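Local coordinates for protein OHCU decarboxylase (Arabidopsis thaliana, PDB 2Q37) that catalyses, as the OHCU decarboxylase domain of a bifunctional urate-degradation enzyme, the stereoselective decarboxylation of OHCU to (S)-allantoin, the second domain hydrolysing 5-hydroxyisourate, at residues F131-A135 with S136-H140; V66-T69 with D70-A74. All coordinates share one frame; numbering follows the deposited sequence.

Contact 1: residues F131-A135 with S136-H140; sequences FIICA and SGRTH. With 3AL (1-[(4S)-2,5-dioxoimidazolidin-4-yl]urea), chain B.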
ATOM      1  N   PHE A 131       9.576   8.265   6.296  1.00 25.46           N
ATOM      2  CA  PHE A 131       8.925   8.327   7.596  1.00 25.70           C
ATOM      3  C   PHE A 131       8.000   9.573   7.649  1.00 25.79           C
ATOM      4  O   PHE A 131       8.465  10.714   7.526  1.00 26.45           O
ATOM      5  CB  PHE A 131      10.000   8.395   8.682  1.00 23.73           C
ATOM      6  CG  PHE A 131       9.454   8.588  10.064  1.00 26.23           C
ATOM      7  CD1 PHE A 131       8.683   7.596  10.672  1.00 25.97           C
ATOM      8  CD2 PHE A 131       9.722   9.763  10.776  1.00 25.76           C
ATOM      9  CE1 PHE A 131       8.189   7.776  11.986  1.00 27.20           C
ATOM     10  CE2 PHE A 131       9.233   9.951  12.086  1.00 25.86           C
ATOM     11  CZ  PHE A 131       8.467   8.956  12.689  1.00 22.91           C
ATOM     12  N   ILE A 132       6.701   9.342   7.828  1.00 24.44           N
ATOM     13  CA  ILE A 132       5.694  10.413   7.876  1.00 23.49           C
ATOM     14  C   ILE A 132       5.121  10.583   9.281  1.00 24.96           C
ATOM     15  O   ILE A 132       4.661   9.629   9.903  1.00 24.85           O
ATOM     16  CB  ILE A 132       4.510  10.118   6.927  1.00 23.02           C
ATOM     17  CG1 ILE A 132       5.032   9.867   5.504  1.00 22.73           C
ATOM     18  CG2 ILE A 132       3.521  11.303   6.926  1.00 20.19           C
ATOM     19  CD1 ILE A 132       5.715  11.087   4.870  1.00 22.09           C
ATOM     20  N   ILE A 133       5.149  11.806   9.778  1.00 25.95           N
ATOM     21  CA  ILE A 133       4.635  12.096  11.104  1.00 27.68           C
ATOM     22  C   ILE A 133       4.305  13.569  11.115  1.00 29.40           C
ATOM     23  O   ILE A 133       5.049  14.375  10.544  1.00 30.01           O
ATOM     24  CB  ILE A 133       5.702  11.832  12.196  1.00 27.14           C
ATOM     25  CG1 ILE A 133       5.055  11.805  13.586  1.00 27.00           C
ATOM     26  CG2 ILE A 133       6.754  12.938  12.177  1.00 25.56           C
ATOM     27  CD1 ILE A 133       6.071  11.628  14.770  1.00 23.64           C
ATOM     28  N   CYS A 134       3.188  13.918  11.739  1.00 29.74           N
ATOM     29  CA  CYS A 134       2.801  15.309  11.848  1.00 31.77           C
ATOM     30  C   CYS A 134       3.762  15.879  12.893  1.00 32.89           C
ATOM     31  O   CYS A 134       3.758  15.454  14.041  1.00 32.88           O
ATOM     32  CB  CYS A 134       1.347  15.415  12.324  1.00 32.67           C
ATOM     33  SG  CYS A 134       0.673  17.104  12.443  1.00 38.03           S
ATOM     34  N   ALA A 135       4.625  16.800  12.473  1.00 35.31           N
ATOM     35  CA  ALA A 135       5.590  17.451  13.368  1.00 37.62           C
ATOM     36  C   ALA A 135       4.913  18.735  13.840  1.00 40.08           C
ATOM     37  O   ALA A 135       3.979  19.213  13.185  1.00 44.24           O
ATOM     38  CB  ALA A 135       6.844  17.783  12.602  1.00 34.93           C
ATOM     39  N   SER A 136       5.331  19.310  14.953  1.00 40.56           N
ATOM     40  CA  SER A 136       4.651  20.545  15.363  1.00 43.15           C
ATOM     41  C   SER A 136       5.174  21.142  16.637  1.00 45.31           C
ATOM     42  O   SER A 136       5.743  22.238  16.649  1.00 49.19           O
ATOM     43  CB  SER A 136       3.156  20.319  15.510  1.00 40.83           C
ATOM     44  OG  SER A 136       2.466  21.122  14.569  1.00 37.44           O
ATOM     45  N   GLY A 137       4.930  20.443  17.727  1.00 45.59           N
ATOM     46  CA  GLY A 137       5.446  20.892  18.995  1.00 44.39           C
ATOM     47  C   GLY A 137       6.457  19.800  19.237  1.00 43.91           C
ATOM     48  O   GLY A 137       6.988  19.636  20.330  1.00 46.76           O
ATOM     49  N   ARG A 138       6.728  19.038  18.188  1.00 42.01           N
ATOM     50  CA  ARG A 138       7.648  17.939  18.314  1.00 42.53           C
ATOM     51  C   ARG A 138       9.082  18.350  18.051  1.00 42.82           C
ATOM     52  O   ARG A 138       9.374  19.262  17.270  1.00 40.89           O
ATOM     53  CB  ARG A 138       7.236  16.813  17.372  1.00 44.11           C
ATOM     54  CG  ARG A 138       5.727  16.585  17.332  1.00 47.59           C
ATOM     55  CD  ARG A 138       5.278  15.339  18.078  1.00 51.50           C
ATOM     56  NE  ARG A 138       4.444  14.500  17.211  1.00 55.51           N
ATOM     57  CZ  ARG A 138       3.193  14.790  16.846  1.00 56.89           C
ATOM     58  NH1 ARG A 138       2.603  15.907  17.287  1.00 54.90           N
ATOM     59  NH2 ARG A 138       2.545  13.978  15.999  1.00 56.49           N
ATOM     60  N   THR A 139       9.969  17.654  18.746  1.00 43.74           N
ATOM     61  CA  THR A 139      11.402  17.840  18.650  1.00 43.83           C
ATOM     62  C   THR A 139      11.936  16.776  17.693  1.00 43.85           C
ATOM     63  O   THR A 139      11.256  15.781  17.426  1.00 41.97           O
ATOM     64  CB  THR A 139      12.024  17.643  20.032  1.00 44.94           C
ATOM     65  OG1 THR A 139      11.748  18.795  20.840  1.00 44.34           O
ATOM     66  CG2 THR A 139      13.518  17.430  19.925  1.00 48.20           C
ATOM     67  N   HIS A 140      13.131  16.989  17.149  1.00 43.98           N
ATOM     68  CA  HIS A 140      13.713  15.986  16.264  1.00 44.06           C
ATOM     69  C   HIS A 140      14.010  14.742  17.092  1.00 43.56           C
ATOM     70  O   HIS A 140      13.951  13.609  16.598  1.00 44.07           O
ATOM     71  CB  HIS A 140      14.995  16.504  15.618  1.00 44.12           C
ATOM     72  CG  HIS A 140      14.751  17.493  14.527  1.00 46.08           C
ATOM     73  ND1 HIS A 140      15.018  18.836  14.666  1.00 47.64           N
ATOM     74  CD2 HIS A 140      14.233  17.336  13.286  1.00 46.48           C
ATOM     75  CE1 HIS A 140      14.676  19.466  13.555  1.00 48.99           C
ATOM     76  NE2 HIS A 140      14.197  18.578  12.702  1.00 48.68           N
TER
HETATM   77  C4  3AL B 200       6.041  16.094   7.020  1.00 34.92           C
HETATM   78  C5  3AL B 200       6.026  17.461   6.552  1.00 34.46           C
HETATM   79  O5  3AL B 200       6.397  18.017   5.550  1.00 37.63           O
HETATM   80  N7  3AL B 200       5.430  18.289   7.523  1.00 36.27           N
HETATM   81  C8  3AL B 200       5.097  17.450   8.576  1.00 36.27           C
HETATM   82  O8  3AL B 200       4.553  17.855   9.596  1.00 34.99           O
HETATM   83  N9  3AL B 200       5.455  16.130   8.313  1.00 36.03           N
HETATM   84  N3  3AL B 200       7.379  15.512   6.929  1.00 32.20           N
HETATM   85  C2  3AL B 200       7.506  14.103   7.358  1.00 28.33           C
HETATM   86  N1  3AL B 200       8.611  13.624   7.262  1.00 30.29           N
HETATM   87  O2  3AL B 200       6.439  13.462   7.797  1.00 26.49           O
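R138 folds back over the carbonyl of C134, and I133 meets it obliquely from the opposite direction, closing a tight turn through S136 and G137. From CB, which points toward 131-135, CG reaches the backbone at A135, 4.1 Å from its CA. The chain then bends at chi2 (-105°) and chi3 (-128°), and this double kink lays the guanidinium across the C134 carbonyl. NE lies 4.1 Å from CD1 of I133. CZ comes within 2.9 Å of C134 O, which sits over one face of the guanidinium. At the tip, NH2 is just 2.7 Å from that same oxygen, yet the bond angle is poor, because the oxygen looks at the flat face and not along an N-H. NH2 also touches CG1 of I133 and CB of C134, and a long, weak ion pair links it to E165.

The backbone on the N-terminal side of this turn is a wall of the allantoin site. Extended like a strand edge, it grips the ligand with carbonyls and N-H groups in alternation: F131 O accepts from N1, I133 N gives to O2 and I133 O takes N9, each at 2.9 Å. The fourth bond, from A135 N to O8, is 3.1 Å long and nearly straight at 172°. E100 and P79 bind the ligand too. The whole loop follows helix 110-127 and leads into helix 140-150, whose M143 packs on I133 and A135, while E165 and I169 of helix 155-178 meet I133 and C134.

Contact 2: residues V66-T69 with D70-A74; sequences VNVT and DWLEA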
ATOM      1  N   VAL A  66      -9.356   7.515  -2.135  1.00 40.70           N
ATOM      2  CA  VAL A  66      -8.086   7.475  -2.815  1.00 40.43           C
ATOM      3  C   VAL A  66      -7.438   6.110  -2.544  1.00 40.54           C
ATOM      4  O   VAL A  66      -7.607   5.539  -1.460  1.00 41.42           O
ATOM      5  CB  VAL A  66      -7.197   8.625  -2.327  1.00 41.67           C
ATOM      6  CG1 VAL A  66      -7.878   9.972  -2.658  1.00 39.54           C
ATOM      7  CG2 VAL A  66      -6.959   8.494  -0.819  1.00 41.39           C
ATOM      8  N   ASN A  67      -6.718   5.568  -3.523  1.00 39.17           N
ATOM      9  CA  ASN A  67      -6.090   4.266  -3.320  1.00 39.43           C
ATOM     10  C   ASN A  67      -4.682   4.364  -2.723  1.00 38.59           C
ATOM     11  O   ASN A  67      -4.135   5.453  -2.562  1.00 38.81           O
ATOM     12  CB  ASN A  67      -6.065   3.456  -4.630  1.00 38.16           C
ATOM     13  CG  ASN A  67      -5.265   4.126  -5.735  1.00 39.01           C
ATOM     14  OD1 ASN A  67      -4.104   4.539  -5.545  1.00 35.72           O
ATOM     15  ND2 ASN A  67      -5.880   4.221  -6.917  1.00 38.82           N
ATOM     16  N   VAL A  68      -4.112   3.216  -2.379  1.00 37.40           N
ATOM     17  CA  VAL A  68      -2.790   3.154  -1.770  1.00 36.21           C
ATOM     18  C   VAL A  68      -1.744   3.890  -2.589  1.00 35.59           C
ATOM     19  O   VAL A  68      -0.814   4.489  -2.049  1.00 33.39           O
ATOM     20  CB  VAL A  68      -2.382   1.691  -1.568  1.00 35.63           C
ATOM     21  CG1 VAL A  68      -0.922   1.588  -1.185  1.00 34.18           C
ATOM     22  CG2 VAL A  68      -3.279   1.078  -0.471  1.00 37.75           C
ATOM     23  N   THR A  69      -1.914   3.857  -3.901  1.00 37.40           N
ATOM     24  CA  THR A  69      -0.980   4.531  -4.807  1.00 39.55           C
ATOM     25  C   THR A  69      -0.989   6.048  -4.575  1.00 39.05           C
ATOM     26  O   THR A  69       0.046   6.708  -4.668  1.00 38.21           O
ATOM     27  CB  THR A  69      -1.342   4.231  -6.267  1.00 39.20           C
ATOM     28  OG1 THR A  69      -1.083   2.845  -6.537  1.00 41.93           O
ATOM     29  CG2 THR A  69      -0.525   5.090  -7.205  1.00 42.90           C
ATOM     30  N   ASP A  70      -2.170   6.584  -4.275  1.00 38.18           N
ATOM     31  CA  ASP A  70      -2.335   7.997  -4.008  1.00 36.65           C
ATOM     32  C   ASP A  70      -1.698   8.339  -2.659  1.00 36.68           C
ATOM     33  O   ASP A  70      -1.102   9.404  -2.508  1.00 36.07           O
ATOM     34  CB  ASP A  70      -3.826   8.352  -4.009  1.00 38.27           C
ATOM     35  CG  ASP A  70      -4.487   8.090  -5.360  1.00 40.70           C
ATOM     36  OD1 ASP A  70      -3.829   8.380  -6.404  1.00 36.75           O
ATOM     37  OD2 ASP A  70      -5.658   7.608  -5.370  1.00 38.73           O
ATOM     38  N   TRP A  71      -1.824   7.436  -1.680  1.00 34.50           N
ATOM     39  CA  TRP A  71      -1.226   7.664  -0.373  1.00 32.94           C
ATOM     40  C   TRP A  71       0.283   7.812  -0.555  1.00 32.90           C
ATOM     41  O   TRP A  71       0.922   8.684   0.048  1.00 29.35           O
ATOM     42  CB  TRP A  71      -1.483   6.479   0.578  1.00 31.08           C
ATOM     43  CG  TRP A  71      -2.849   6.433   1.226  1.00 27.71           C
ATOM     44  CD1 TRP A  71      -3.887   7.303   1.022  1.00 27.43           C
ATOM     45  CD2 TRP A  71      -3.327   5.452   2.161  1.00 22.97           C
ATOM     46  NE1 TRP A  71      -4.975   6.923   1.767  1.00 24.71           N
ATOM     47  CE2 TRP A  71      -4.662   5.791   2.473  1.00 23.60           C
ATOM     48  CE3 TRP A  71      -2.757   4.327   2.763  1.00 23.01           C
ATOM     49  CZ2 TRP A  71      -5.443   5.039   3.362  1.00 24.07           C
ATOM     50  CZ3 TRP A  71      -3.527   3.575   3.652  1.00 23.93           C
ATOM     51  CH2 TRP A  71      -4.862   3.936   3.940  1.00 25.19           C
ATOM     52  N   LEU A  72       0.846   6.940  -1.387  1.00 34.96           N
ATOM     53  CA  LEU A  72       2.291   6.933  -1.643  1.00 37.01           C
ATOM     54  C   LEU A  72       2.774   8.202  -2.339  1.00 38.88           C
ATOM     55  O   LEU A  72       3.870   8.704  -2.043  1.00 39.71           O
ATOM     56  CB  LEU A  72       2.677   5.713  -2.474  1.00 34.10           C
ATOM     57  CG  LEU A  72       2.362   4.362  -1.819  1.00 35.95           C
ATOM     58  CD1 LEU A  72       2.857   3.226  -2.746  1.00 31.76           C
ATOM     59  CD2 LEU A  72       3.021   4.278  -0.417  1.00 29.26           C
ATOM     60  N   GLU A  73       1.960   8.721  -3.254  1.00 38.05           N
ATOM     61  CA  GLU A  73       2.330   9.928  -3.957  1.00 39.24           C
ATOM     62  C   GLU A  73       2.382  11.063  -2.948  1.00 39.32           C
ATOM     63  O   GLU A  73       3.347  11.845  -2.923  1.00 40.32           O
ATOM     64  CB  GLU A  73       1.315  10.262  -5.062  1.00 41.81           C
ATOM     65  CG  GLU A  73       1.684  11.514  -5.861  1.00 47.22           C
ATOM     66  CD  GLU A  73       0.751  11.789  -7.043  1.00 51.98           C
ATOM     67  OE1 GLU A  73      -0.495  11.752  -6.867  1.00 53.77           O
ATOM     68  OE2 GLU A  73       1.273  12.064  -8.152  1.00 54.18           O
ATOM     69  N   ALA A  74       1.358  11.137  -2.100  1.00 35.62           N
ATOM     70  CA  ALA A  74       1.290  12.196  -1.113  1.00 34.49           C
ATOM     71  C   ALA A  74       2.420  12.177  -0.088  1.00 35.42           C
ATOM     72  O   ALA A  74       2.873  13.246   0.332  1.00 34.99           O
ATOM     73  CB  ALA A  74      -0.059  12.177  -0.412  1.00 32.59           C
TER
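N67 and D70 exchange bonds between backbone and side chain at the start of helix 68-76. In one direction, N67 N donates to D70 OD2 at 2.9 Å, approaching from the anti side and 29° out of the carboxylate plane. In the other, D70 N reaches N67 OD1 at 3.1 Å, although the position of that oxygen is less sure. This reciprocal exchange is a capping box. With D70 CG anti to its own carbonyl carbon (chi1 -62°), the carboxylate swings back beside the N67 amide, and the two flat groups stack 15° apart. The negative charge would probably be favoured by the nearby helix N-terminus. An alanine at D70 would remove the carboxylate and is likely to leave N67 N without its mate and the first turn less firmly fixed.

Backbone bonds continue the helix: W71 N donates to N67 O at 3.2 Å, L72 N to V68 O and E73 N to T69 O.

Among the apolar contacts, V66, just before the cap, closes on W71, four residues beyond the N-cap N67, as in a hydrophobic staple. V66 CG2 lies 3.8 Å from W71 CD1, the side chains crossing at about a right angle. Farther along, V68 CG1 rests 4.3 Å from L72 CG.

W71 NE1 bonds to W62 O and its ring stacks on W62, while E73 OE1 bonds to S37. In the dimer, V68 packs on V68 of the second subunit and W71 on I156 of that subunit, and N67 ND2 makes a weak hydrogen bond to its K126 O.

Overall arrangement
Contact 2 comes first along the chain, at the N-terminal end of helix 68-76, and contact 1 follows well after it, in the loop between helices 110-127 and 140-150. They lie on opposite sides of the chain's centre, about 21 Å between centres; the nearest atoms stay about 6 Å apart, so the two do not meet directly. Both pack on the long helix 155-178 of the all-helical decarboxylase domain. The two serve different sites: 131-135 lines the (S)-allantoin pocket, 66-74 the subunit interface. Helix 68-76 nonetheless leads to the active-site H78 and to P79, so its chain continues into the pocket that contact 1 borders.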